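Local coordinates for F21M12.9 protein (Arabidopsis thaliana, PDB 3ADG), which binds double-stranded RNA and assists DICER-LIKE 1 in the accurate processing of primary microRNA transcripts into microRNAs in the nucleus, at residues A[8-11]-A[12-15]. Sequence-based numbering, arbitrary orientation.
Sequences RLQE and YAQK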
loop_
_atom_site.group_PDB
_atom_site.type_symbol
_atom_site.label_atom_id
_atom_site.label_comp_id
_atom_site.label_asym_id
_atom_site.label_seq_id
_atom_site.Cartn_x
_atom_site.Cartn_y
_atom_site.Cartn_z
ATOM N N ARG A 8 -7.216 -2.618 -7.509
ATOM C CA ARG A 8 -6.574 -2.609 -8.847
ATOM C C ARG A 8 -5.248 -3.375 -8.790
ATOM O O ARG A 8 -4.856 -4.066 -9.742
ATOM C CB ARG A 8 -6.317 -1.180 -9.332
ATOM C CG ARG A 8 -7.561 -0.468 -9.776
ATOM C CD ARG A 8 -7.160 0.877 -10.342
ATOM N NE ARG A 8 -8.325 1.695 -10.637
ATOM C CZ ARG A 8 -8.276 3.023 -10.640
ATOM N NH1 ARG A 8 -7.103 3.626 -10.404
ATOM N NH2 ARG A 8 -9.371 3.729 -10.894
ATOM N N LEU A 9 -4.567 -3.276 -7.655
ATOM C CA LEU A 9 -3.287 -3.959 -7.503
ATOM C C LEU A 9 -3.541 -5.458 -7.347
ATOM O O LEU A 9 -2.810 -6.277 -7.901
ATOM C CB LEU A 9 -2.510 -3.420 -6.303
ATOM C CG LEU A 9 -1.061 -3.878 -6.190
ATOM C CD1 LEU A 9 -0.273 -3.338 -7.360
ATOM C CD2 LEU A 9 -0.491 -3.378 -4.852
ATOM N N GLN A 10 -4.577 -5.822 -6.589
ATOM C CA GLN A 10 -4.942 -7.239 -6.457
ATOM C C GLN A 10 -5.268 -7.869 -7.822
ATOM O O GLN A 10 -4.870 -8.993 -8.129
ATOM C CB GLN A 10 -6.123 -7.395 -5.484
ATOM C CG GLN A 10 -6.613 -8.818 -5.411
ATOM C CD GLN A 10 -5.479 -9.761 -5.109
ATOM O OE1 GLN A 10 -5.079 -10.561 -5.949
ATOM N NE2 GLN A 10 -4.929 -9.651 -3.912
ATOM N N GLU A 11 -5.970 -7.127 -8.662
ATOM C CA GLU A 11 -6.327 -7.641 -9.976
ATOM C C GLU A 11 -5.051 -7.871 -10.809
ATOM O O GLU A 11 -4.937 -8.883 -11.529
ATOM C CB GLU A 11 -7.238 -6.655 -10.679
ATOM C CG GLU A 11 -8.639 -6.642 -10.113
ATOM C CD GLU A 11 -9.522 -5.631 -10.813
ATOM O OE1 GLU A 11 -9.194 -5.245 -11.966
ATOM O OE2 GLU A 11 -10.540 -5.225 -10.197
ATOM N N TYR A 12 -4.134 -6.907 -10.722
ATOM C CA TYR A 12 -2.814 -7.013 -11.348
ATOM C C TYR A 12 -2.072 -8.279 -10.892
ATOM O O TYR A 12 -1.570 -9.066 -11.732
ATOM C CB TYR A 12 -1.969 -5.769 -11.056
ATOM C CG TYR A 12 -0.584 -5.860 -11.696
ATOM C CD1 TYR A 12 -0.323 -5.258 -12.931
ATOM C CD2 TYR A 12 0.456 -6.565 -11.061
ATOM C CE1 TYR A 12 0.959 -5.345 -13.535
ATOM C CE2 TYR A 12 1.736 -6.660 -11.644
ATOM C CZ TYR A 12 1.973 -6.047 -12.899
ATOM O OH TYR A 12 3.230 -6.141 -13.490
ATOM N N ALA A 13 -2.005 -8.459 -9.568
ATOM C CA ALA A 13 -1.361 -9.639 -8.975
ATOM C C ALA A 13 -1.950 -10.915 -9.583
ATOM O O ALA A 13 -1.225 -11.811 -10.035
ATOM C CB ALA A 13 -1.515 -9.624 -7.488
ATOM N N GLN A 14 -3.266 -10.983 -9.637
ATOM C CA GLN A 14 -3.913 -12.206 -10.086
ATOM C C GLN A 14 -3.641 -12.439 -11.571
ATOM O O GLN A 14 -3.324 -13.549 -11.968
ATOM C CB GLN A 14 -5.400 -12.122 -9.815
ATOM C CG GLN A 14 -6.111 -13.445 -9.949
ATOM C CD GLN A 14 -7.571 -13.248 -9.744
ATOM O OE1 GLN A 14 -8.324 -13.087 -10.707
ATOM N NE2 GLN A 14 -7.982 -13.184 -8.495
ATOM N N LYS A 15 -3.748 -11.371 -12.369
ATOM C CA LYS A 15 -3.484 -11.425 -13.812
ATOM C C LYS A 15 -2.092 -11.986 -14.130
ATOM O O LYS A 15 -1.933 -12.853 -15.009
ATOM C CB LYS A 15 -3.662 -10.049 -14.437
ATOM C CG LYS A 15 -3.241 -9.939 -15.893
ATOM C CD LYS A 15 -3.741 -8.619 -16.468
ATOM C CE LYS A 15 -3.083 -8.323 -17.816
ATOM N NZ LYS A 15 -3.631 -7.076 -18.478
#
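A13 N donates to L9 O at 2.9 Å, and K15 N donates to E11 O at the same length. The A13 bond is nearly straight, with an N-H...O angle of 168°. Q14 N reaches Q10 O at 3.0 Å, and Y12 N reaches R8 O at 3.1 Å. Each bond spans four residues, the i to i+4 pattern of an alpha helix, here the last two turns of helix 5-15.

Side chains add little across these two turns. Q10 has CG anti to its backbone N (chi1 175°) and then bends at chi2 (53°). The bend turns OE1 along the helix toward its C-terminal end, 4.0 Å from A13 CB. This is loose van der Waals contact. Y12 CB rests 3.3 Å from L9 O, and its ring leads away from segment 8-11. There it packs on L42 and L71 and meets the ring of Y16. L9 and A13 are buried and touch L42 as well; L9 continues onto V40, L68 and L71, while both touch P21.

E11, Q14 and K15 lie on the exposed side, their chains extended beyond CG. The helix is therefore amphipathic. Main-chain bonds hold the helix. L9, A13 and the Y12 ring pack this first helix of the alpha-beta-beta-beta-alpha dsRNA-binding fold, here the first such domain of the protein, against the sheet, and L9 and Y12 also reach helix 56-71.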